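Local atomic coordinates of annexin B22 (PDB entry 4MDU), a protein that binds acidic phospholipid membranes in a calcium-dependent manner, aggregates liposomes when calcium is present, and takes part in host-parasite interaction and reproduction of the worm. Residues Y310-L315 with R353-L358; K24-T29 with D289-I294; E133-L138 with Y180-L185. All coordinates share one frame; numbering follows the deposited sequence.

Contact 1 (Y310-L315 with R353-L358); sequences YALMRL and RTLCVL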
loop_
_atom_site.group_PDB
_atom_site.type_symbol
_atom_site.label_atom_id
_atom_site.label_comp_id
_atom_site.label_asym_id
_atom_site.label_seq_id
_atom_site.Cartn_x
_atom_site.Cartn_y
_atom_site.Cartn_z
ATOM N N TYR B 310 -5.451 -12.030 9.665
ATOM C CA TYR B 310 -5.574 -11.981 11.117
ATOM C C TYR B 310 -5.832 -10.599 11.664
ATOM O O TYR B 310 -6.055 -10.448 12.866
ATOM C CB TYR B 310 -4.324 -12.558 11.768
ATOM C CG TYR B 310 -4.373 -14.048 11.923
ATOM C CD1 TYR B 310 -4.405 -14.625 13.179
ATOM C CD2 TYR B 310 -4.403 -14.879 10.815
ATOM C CE1 TYR B 310 -4.452 -15.996 13.337
ATOM C CE2 TYR B 310 -4.459 -16.255 10.959
ATOM C CZ TYR B 310 -4.478 -16.809 12.226
ATOM O OH TYR B 310 -4.525 -18.177 12.393
ATOM N N ALA B 311 -5.835 -9.596 10.784
ATOM C CA ALA B 311 -5.920 -8.200 11.214
ATOM C C ALA B 311 -7.168 -7.882 12.037
ATOM O O ALA B 311 -7.080 -7.249 13.095
ATOM C CB ALA B 311 -5.789 -7.241 10.010
ATOM N N LEU B 312 -8.323 -8.343 11.561
ATOM C CA LEU B 312 -9.583 -8.057 12.235
ATOM C C LEU B 312 -9.579 -8.546 13.661
ATOM O O LEU B 312 -9.911 -7.794 14.588
ATOM C CB LEU B 312 -10.768 -8.684 11.486
ATOM C CG LEU B 312 -12.116 -8.520 12.191
ATOM C CD1 LEU B 312 -12.477 -7.053 12.407
ATOM C CD2 LEU B 312 -13.227 -9.219 11.377
ATOM N N MET B 313 -9.222 -9.814 13.846
ATOM C CA MET B 313 -9.197 -10.375 15.193
ATOM C C MET B 313 -8.027 -9.800 16.032
ATOM O O MET B 313 -8.184 -9.578 17.231
ATOM C CB MET B 313 -9.228 -11.927 15.173
ATOM C CG MET B 313 -7.951 -12.629 14.724
ATOM S SD MET B 313 -8.032 -14.447 14.823
ATOM C CE MET B 313 -8.409 -14.828 13.126
ATOM N N ARG B 314 -6.876 -9.535 15.407
ATOM C CA ARG B 314 -5.762 -8.919 16.147
ATOM C C ARG B 314 -6.186 -7.567 16.718
ATOM O O ARG B 314 -6.029 -7.300 17.910
ATOM C CB ARG B 314 -4.524 -8.755 15.271
ATOM C CG ARG B 314 -3.366 -8.016 15.996
ATOM C CD ARG B 314 -2.051 -8.061 15.206
ATOM N NE ARG B 314 -2.196 -7.529 13.857
ATOM C CZ ARG B 314 -2.183 -8.268 12.751
ATOM N NH1 ARG B 314 -1.990 -9.583 12.816
ATOM N NH2 ARG B 314 -2.352 -7.690 11.570
ATOM N N LEU B 315 -6.780 -6.735 15.871
ATOM C CA LEU B 315 -7.210 -5.410 16.292
ATOM C C LEU B 315 -8.245 -5.459 17.408
ATOM O O LEU B 315 -8.104 -4.771 18.426
ATOM C CB LEU B 315 -7.711 -4.603 15.101
ATOM C CG LEU B 315 -6.553 -4.191 14.187
ATOM C CD1 LEU B 315 -7.079 -3.639 12.897
ATOM C CD2 LEU B 315 -5.576 -3.182 14.888
ATOM N N ARG B 353 -18.903 -15.146 16.719
ATOM C CA ARG B 353 -19.449 -15.014 18.058
ATOM C C ARG B 353 -18.366 -14.528 19.016
ATOM O O ARG B 353 -18.599 -13.641 19.840
ATOM C CB ARG B 353 -20.016 -16.355 18.516
ATOM C CG ARG B 353 -20.831 -16.298 19.796
ATOM C CD ARG B 353 -22.223 -15.682 19.568
ATOM N NE ARG B 353 -22.386 -14.598 20.515
ATOM C CZ ARG B 353 -22.626 -13.332 20.203
ATOM N NH1 ARG B 353 -22.815 -12.943 18.948
ATOM N NH2 ARG B 353 -22.730 -12.457 21.184
ATOM N N THR B 354 -17.176 -15.102 18.896
ATOM C CA THR B 354 -16.050 -14.672 19.720
ATOM C C THR B 354 -15.751 -13.189 19.516
ATOM O O THR B 354 -15.603 -12.453 20.477
ATOM C CB THR B 354 -14.778 -15.484 19.431
ATOM O OG1 THR B 354 -15.028 -16.881 19.644
ATOM C CG2 THR B 354 -13.647 -15.019 20.358
ATOM N N LEU B 355 -15.679 -12.749 18.262
ATOM C CA LEU B 355 -15.407 -11.339 17.980
ATOM C C LEU B 355 -16.480 -10.434 18.581
ATOM O O LEU B 355 -16.169 -9.368 19.123
ATOM C CB LEU B 355 -15.307 -11.091 16.477
ATOM C CG LEU B 355 -14.249 -11.888 15.704
ATOM C CD1 LEU B 355 -14.185 -11.399 14.277
ATOM C CD2 LEU B 355 -12.863 -11.776 16.364
ATOM N N CYS B 356 -17.742 -10.856 18.480
ATOM C CA CYS B 356 -18.851 -10.053 19.002
ATOM C C CYS B 356 -18.746 -9.895 20.516
ATOM O O CYS B 356 -19.053 -8.837 21.062
ATOM C CB CYS B 356 -20.210 -10.675 18.606
ATOM S SG CYS B 356 -20.501 -10.528 16.821
ATOM N N VAL B 357 -18.309 -10.950 21.191
ATOM C CA VAL B 357 -18.221 -10.923 22.639
ATOM C C VAL B 357 -17.083 -9.997 23.086
ATOM O O VAL B 357 -17.217 -9.273 24.054
ATOM C CB VAL B 357 -18.044 -12.331 23.194
ATOM C CG1 VAL B 357 -17.638 -12.308 24.677
ATOM C CG2 VAL B 357 -19.331 -13.100 23.002
ATOM N N LEU B 358 -15.979 -10.007 22.348
ATOM C CA LEU B 358 -14.897 -9.076 22.613
ATOM C C LEU B 358 -15.423 -7.637 22.651
ATOM O O LEU B 358 -15.002 -6.853 23.493
ATOM C CB LEU B 358 -13.782 -9.218 21.572
ATOM C CG LEU B 358 -12.904 -10.468 21.624
ATOM C CD1 LEU B 358 -12.003 -10.508 20.396
ATOM C CD2 LEU B 358 -12.064 -10.510 22.902
#
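L355 reaches across from helix 349-358 to L312 and M313 on helix 311-320, a worked example of how one branched residue can join two helices. The two backbones come nearest at M313 and L355, whose CA atoms lie 6.9 Å apart. From CB, which points at the opposite helix, the L355 chain passes through CG and divides. L355 CD1 lies 3.8 Å from L312 CD2 and 4.1 Å from L312 CG, and the two leucines slant across one another. L312 meets CD1 with its own CG anti to the backbone N (chi1 175°), which brings the branched end nearer. The other branch, CD2, turns to the root of M313, 3.8 Å from its CB and close to its CA. M313 behaves differently: only its base is used here, while the thioether leads off and sets CE over one face of the Y310 ring, near the rim. L312 lies near the calcium sites of the fourth annexin repeat, its side chain about 4 Å from those of M302 and D346, both calcium ligands. Around this buried apolar seam, helix 290-301 packs on L312, helix 96-106 touches M313 and T354, and helix 56-63 lies against T354 and V357.

Contact 2 (K24-T29 with D289-I294); sequences KHYRPT and DRPSLI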
loop_
_atom_site.group_PDB
_atom_site.type_symbol
_atom_site.label_atom_id
_atom_site.label_comp_id
_atom_site.label_asym_id
_atom_site.label_seq_id
_atom_site.Cartn_x
_atom_site.Cartn_y
_atom_site.Cartn_z
ATOM N N LYS B 24 -8.755 12.832 28.688
ATOM C CA LYS B 24 -9.870 11.959 29.046
ATOM C C LYS B 24 -9.469 10.495 28.839
ATOM O O LYS B 24 -8.752 10.180 27.903
ATOM C CB LYS B 24 -11.088 12.313 28.185
ATOM C CG LYS B 24 -12.355 11.584 28.552
ATOM N N HIS B 25 -9.909 9.606 29.719
ATOM C CA HIS B 25 -9.664 8.170 29.532
ATOM C C HIS B 25 -10.286 7.656 28.236
ATOM O O HIS B 25 -11.425 8.004 27.906
ATOM C CB HIS B 25 -10.298 7.357 30.661
ATOM C CG HIS B 25 -9.472 7.268 31.900
ATOM N ND1 HIS B 25 -9.605 8.155 32.948
ATOM C CD2 HIS B 25 -8.522 6.380 32.275
ATOM C CE1 HIS B 25 -8.761 7.826 33.909
ATOM N NE2 HIS B 25 -8.092 6.751 33.527
ATOM N N TYR B 26 -9.557 6.807 27.518
ATOM C CA TYR B 26 -10.171 6.038 26.437
ATOM C C TYR B 26 -11.020 4.946 27.063
ATOM O O TYR B 26 -10.766 4.538 28.190
ATOM C CB TYR B 26 -9.123 5.427 25.506
ATOM C CG TYR B 26 -8.593 6.377 24.461
ATOM C CD1 TYR B 26 -9.438 6.910 23.473
ATOM C CD2 TYR B 26 -7.253 6.750 24.455
ATOM C CE1 TYR B 26 -8.945 7.777 22.506
ATOM C CE2 TYR B 26 -6.752 7.615 23.498
ATOM C CZ TYR B 26 -7.597 8.123 22.527
ATOM O OH TYR B 26 -7.087 8.981 21.581
ATOM N N ARG B 27 -12.044 4.491 26.343
ATOM C CA ARG B 27 -12.958 3.504 26.894
ATOM C C ARG B 27 -12.767 2.166 26.209
ATOM O O ARG B 27 -12.928 2.060 24.990
ATOM C CB ARG B 27 -14.415 3.969 26.745
ATOM C CG ARG B 27 -14.684 5.323 27.370
ATOM C CD ARG B 27 -15.578 6.176 26.493
ATOM N NE ARG B 27 -16.951 5.715 26.538
ATOM C CZ ARG B 27 -17.749 5.633 25.477
ATOM N NH1 ARG B 27 -17.314 5.977 24.269
ATOM N NH2 ARG B 27 -18.984 5.193 25.626
ATOM N N PRO B 28 -12.425 1.135 26.994
ATOM C CA PRO B 28 -12.257 -0.225 26.470
ATOM C C PRO B 28 -13.557 -1.022 26.536
ATOM O O PRO B 28 -14.475 -0.632 27.269
ATOM C CB PRO B 28 -11.233 -0.835 27.433
ATOM C CG PRO B 28 -11.533 -0.161 28.738
ATOM C CD PRO B 28 -12.046 1.230 28.415
ATOM N N THR B 29 -13.642 -2.131 25.804
ATOM C CA THR B 29 -14.790 -3.029 25.987
ATOM C C THR B 29 -14.486 -4.111 27.027
ATOM O O THR B 29 -15.390 -4.808 27.492
ATOM C CB THR B 29 -15.203 -3.712 24.683
ATOM O OG1 THR B 29 -14.078 -4.420 24.147
ATOM C CG2 THR B 29 -15.697 -2.670 23.673
ATOM N N ASP B 289 -5.881 11.333 16.281
ATOM C CA ASP B 289 -7.142 10.961 15.641
ATOM C C ASP B 289 -7.356 9.452 15.733
ATOM O O ASP B 289 -7.779 8.807 14.772
ATOM C CB ASP B 289 -7.122 11.432 14.183
ATOM C CG ASP B 289 -8.493 11.314 13.487
ATOM O OD1 ASP B 289 -9.537 11.326 14.181
ATOM O OD2 ASP B 289 -8.512 11.219 12.238
ATOM N N ARG B 290 -7.067 8.894 16.905
ATOM C CA ARG B 290 -6.952 7.445 17.029
ATOM C C ARG B 290 -8.237 6.669 16.755
ATOM O O ARG B 290 -8.209 5.688 16.009
ATOM C CB ARG B 290 -6.380 7.033 18.390
ATOM C CG ARG B 290 -5.833 5.596 18.354
ATOM C CD ARG B 290 -5.607 5.033 19.729
ATOM N NE ARG B 290 -4.624 5.817 20.447
ATOM C CZ ARG B 290 -4.350 5.654 21.731
ATOM N NH1 ARG B 290 -4.990 4.726 22.435
ATOM N NH2 ARG B 290 -3.435 6.422 22.312
ATOM N N PRO B 291 -9.364 7.076 17.376
ATOM C CA PRO B 291 -10.578 6.284 17.123
ATOM C C PRO B 291 -10.884 6.129 15.642
ATOM O O PRO B 291 -11.214 5.019 15.217
ATOM C CB PRO B 291 -11.670 7.085 17.837
ATOM C CG PRO B 291 -10.924 7.664 19.036
ATOM C CD PRO B 291 -9.572 8.062 18.456
ATOM N N SER B 292 -10.764 7.209 14.871
ATOM C CA SER B 292 -11.035 7.153 13.442
ATOM C C SER B 292 -10.027 6.286 12.719
ATOM O O SER B 292 -10.397 5.488 11.869
ATOM C CB SER B 292 -11.017 8.548 12.817
ATOM O OG SER B 292 -12.030 9.350 13.364
ATOM N N LEU B 293 -8.749 6.475 13.048
ATOM C CA LEU B 293 -7.659 5.712 12.437
ATOM C C LEU B 293 -7.861 4.209 12.552
ATOM O O LEU B 293 -7.708 3.483 11.579
ATOM C CB LEU B 293 -6.299 6.057 13.073
ATOM C CG LEU B 293 -5.168 5.077 12.681
ATOM C CD1 LEU B 293 -4.684 5.305 11.265
ATOM C CD2 LEU B 293 -3.988 5.194 13.646
ATOM N N ILE B 294 -8.172 3.734 13.750
ATOM C CA ILE B 294 -8.331 2.303 13.932
ATOM C C ILE B 294 -9.706 1.834 13.392
ATOM O O ILE B 294 -9.856 0.690 12.971
ATOM C CB ILE B 294 -8.078 1.879 15.388
ATOM C CG1 ILE B 294 -6.700 2.376 15.831
ATOM C CG2 ILE B 294 -8.122 0.357 15.528
ATOM C CD1 ILE B 294 -6.362 2.022 17.257
HETATM O O HOH W 1 -6.735 10.651 19.267
#
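Y26 sits in an extended, non-helical run (phi -74°, psi 154°) that passes the first turn of helix 290-301, its CA 9.3 Å from the CA of P291. This is the N-terminal arm of an annexin fold, leading toward the first repeat while resting on the beginning of the fourth. A single tyrosine does the joining. Its ring meets two neighbours obliquely: CE2 approaches R290 NH1 at 3.5 Å, and the other ortho carbon of the phenol, CE1, lies 4.0 Å from P291 CG. CE2 stands over one face of the R290 guanidinium, toward its rim, with the two planes 36° apart, too inclined for a parallel stack. P291 crosses the ring at about a right angle. The guanidinium is fixed mainly by others: NH1 forms a salt bridge with D323 and a hydrogen bond to H17 O, and NE bonds Y286 O, while the Y286 ring makes a cation-pi contact. The tyrosine therefore packs against a charge already held in place. Its hydroxyl reaches the helix start through one water, which lies 2.9 Å from Y26 OH and accepts a hydrogen bond from the backbone N of R290 at 3.0 Å.

Contact 3 (E133-L138 with Y180-L185); sequences EIFTTL and YALLSL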
loop_
_atom_site.group_PDB
_atom_site.type_symbol
_atom_site.label_atom_id
_atom_site.label_comp_id
_atom_site.label_asym_id
_atom_site.label_seq_id
_atom_site.Cartn_x
_atom_site.Cartn_y
_atom_site.Cartn_z
ATOM N N GLU B 133 0.830 -1.402 11.229
ATOM C CA GLU B 133 -0.294 -1.562 12.154
ATOM C C GLU B 133 0.147 -1.941 13.571
ATOM O O GLU B 133 -0.332 -1.391 14.571
ATOM C CB GLU B 133 -1.283 -2.623 11.618
ATOM C CG GLU B 133 -2.442 -2.894 12.581
ATOM C CD GLU B 133 -2.788 -4.372 12.697
ATOM O OE1 GLU B 133 -3.014 -5.005 11.651
ATOM O OE2 GLU B 133 -2.830 -4.897 13.831
ATOM N N ILE B 134 1.045 -2.908 13.650
ATOM C CA ILE B 134 1.524 -3.404 14.931
ATOM C C ILE B 134 2.530 -2.454 15.609
ATOM O O ILE B 134 2.325 -2.044 16.756
ATOM C CB ILE B 134 2.139 -4.814 14.770
ATOM C CG1 ILE B 134 1.027 -5.826 14.450
ATOM C CG2 ILE B 134 2.891 -5.211 16.037
ATOM C CD1 ILE B 134 1.515 -7.249 14.366
ATOM N N PHE B 135 3.595 -2.080 14.903
ATOM C CA PHE B 135 4.623 -1.231 15.517
ATOM C C PHE B 135 4.077 0.100 15.993
ATOM O O PHE B 135 4.437 0.581 17.071
ATOM C CB PHE B 135 5.790 -1.006 14.562
ATOM C CG PHE B 135 6.612 -2.232 14.340
ATOM C CD1 PHE B 135 6.754 -3.168 15.350
ATOM C CD2 PHE B 135 7.225 -2.464 13.122
ATOM C CE1 PHE B 135 7.514 -4.321 15.154
ATOM C CE2 PHE B 135 7.990 -3.612 12.916
ATOM C CZ PHE B 135 8.128 -4.541 13.928
ATOM N N THR B 136 3.212 0.703 15.184
ATOM C CA THR B 136 2.536 1.934 15.584
ATOM C C THR B 136 1.972 1.842 16.999
ATOM O O THR B 136 2.049 2.803 17.766
ATOM C CB THR B 136 1.402 2.283 14.605
ATOM O OG1 THR B 136 1.975 2.766 13.386
ATOM C CG2 THR B 136 0.515 3.342 15.178
ATOM N N THR B 137 1.432 0.676 17.351
ATOM C CA THR B 137 0.700 0.533 18.608
ATOM C C THR B 137 1.538 0.077 19.808
ATOM O O THR B 137 0.992 -0.176 20.882
ATOM C CB THR B 137 -0.477 -0.451 18.454
ATOM O OG1 THR B 137 0.046 -1.773 18.265
ATOM C CG2 THR B 137 -1.329 -0.072 17.256
ATOM N N LEU B 138 2.853 -0.020 19.652
ATOM C CA LEU B 138 3.679 -0.485 20.766
ATOM C C LEU B 138 4.569 0.616 21.309
ATOM O O LEU B 138 5.338 1.230 20.562
ATOM C CB LEU B 138 4.551 -1.676 20.349
ATOM C CG LEU B 138 3.797 -2.934 19.904
ATOM C CD1 LEU B 138 4.751 -3.928 19.254
ATOM C CD2 LEU B 138 3.057 -3.570 21.084
ATOM N N TYR B 180 14.006 2.944 7.596
ATOM C CA TYR B 180 14.726 3.592 8.670
ATOM C C TYR B 180 13.747 3.974 9.779
ATOM O O TYR B 180 14.004 3.707 10.962
ATOM C CB TYR B 180 15.483 4.812 8.144
ATOM C CG TYR B 180 16.248 5.553 9.219
ATOM C CD1 TYR B 180 15.606 6.481 10.033
ATOM C CD2 TYR B 180 17.605 5.322 9.429
ATOM C CE1 TYR B 180 16.287 7.160 11.027
ATOM C CE2 TYR B 180 18.309 6.010 10.424
ATOM C CZ TYR B 180 17.640 6.929 11.220
ATOM O OH TYR B 180 18.300 7.625 12.216
ATOM N N ALA B 181 12.614 4.570 9.402
ATOM C CA ALA B 181 11.603 4.958 10.391
ATOM C C ALA B 181 11.060 3.737 11.108
ATOM O O ALA B 181 10.875 3.748 12.327
ATOM C CB ALA B 181 10.457 5.749 9.741
ATOM N N LEU B 182 10.813 2.676 10.345
ATOM C CA LEU B 182 10.331 1.420 10.920
ATOM C C LEU B 182 11.294 0.942 12.004
ATOM O O LEU B 182 10.878 0.629 13.120
ATOM C CB LEU B 182 10.200 0.360 9.825
ATOM C CG LEU B 182 9.019 -0.610 9.891
ATOM C CD1 LEU B 182 7.744 0.146 10.125
ATOM C CD2 LEU B 182 8.925 -1.441 8.594
ATOM N N LEU B 183 12.584 0.904 11.666
ATOM C CA LEU B 183 13.647 0.542 12.615
ATOM C C LEU B 183 13.701 1.425 13.859
ATOM O O LEU B 183 14.032 0.945 14.942
ATOM C CB LEU B 183 15.020 0.577 11.939
ATOM C CG LEU B 183 15.638 -0.734 11.445
ATOM C CD1 LEU B 183 14.973 -1.952 12.087
ATOM C CD2 LEU B 183 15.567 -0.807 9.931
ATOM N N SER B 184 13.402 2.711 13.708
ATOM C CA SER B 184 13.423 3.606 14.865
ATOM C C SER B 184 12.338 3.236 15.873
ATOM O O SER B 184 12.569 3.294 17.078
ATOM C CB SER B 184 13.293 5.077 14.454
ATOM O OG SER B 184 11.958 5.409 14.129
ATOM N N LEU B 185 11.160 2.843 15.389
ATOM C CA LEU B 185 10.147 2.349 16.307
ATOM C C LEU B 185 10.640 1.100 17.036
ATOM O O LEU B 185 10.472 0.960 18.250
ATOM C CB LEU B 185 8.815 2.042 15.590
ATOM C CG LEU B 185 8.071 3.215 14.950
ATOM C CD1 LEU B 185 6.746 2.752 14.341
ATOM C CD2 LEU B 185 7.842 4.353 15.963
HETATM O O HOH W 2 8.704 1.468 20.445
#
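F135 and L185 carry the same first torsion, CG anti to the carbonyl carbon and beside the backbone N (chi1 -70° and -64°), and each points its CB at the other helix. These side chains join helices 128-136 and 177-187, both in the second annexin repeat, whose nearest CA atoms, those of F135 and L185, are 6.6 Å apart. L185 uses one branch: its CD1 lies 3.9 Å from F135 CB and 4.2 Å from the backbone N of T136, so it presses on the helix surface rather than on the ring. The ring itself is met one turn earlier by L182, whose CD1 comes to the edge, near the ring plane, 4.0 Å from F135 CD2. These two side chains cross at about a right angle, and the leucine's end bends nearer than its CB direction suggests. L182 also comes within about 4 Å, side chain to side chain, of the calcium ligand D128. M170, in a loop, touches F135, and L279 of helix 274-288 packs on L182.

The threonine and serine hydroxyls close by bond within their own helix or turn. T137 OG1 donates to I134 O at 2.7 Å, which also takes the backbone N-H of T137; S184 OG does likewise to A181 O, shared with L185 N. T136 OG1 turns back to I132 O. Toward the helix ends a water donates to L185 O at 2.9 Å and only weakly to L138 O. Apart from that water the two segments meet through apolar groups, and direct cohesion rests on van der Waals packing and burial.

In the fold
Contact 1 is joined by a polar bond to each of the other two. Contacts 1 and 3, with centres about 23 Å apart on opposite sides of the chain's centre, are tied by a salt bridge of 2.7 Å from R314 NE to E133 OE2, so helices of the fourth and second repeats meet there; L315 and A311 pack on the same glutamate. Contacts 1 and 2, about 17 Å between centres, are linked by a probable hydrogen bond between T29 OG1 and L358 O, also 2.7 Å. Contacts 2 and 3 do not touch, their nearest atoms being about 5 Å apart. Contacts 1 and 3 each abut calcium ligands, whereas contact 2 lies away from those sites.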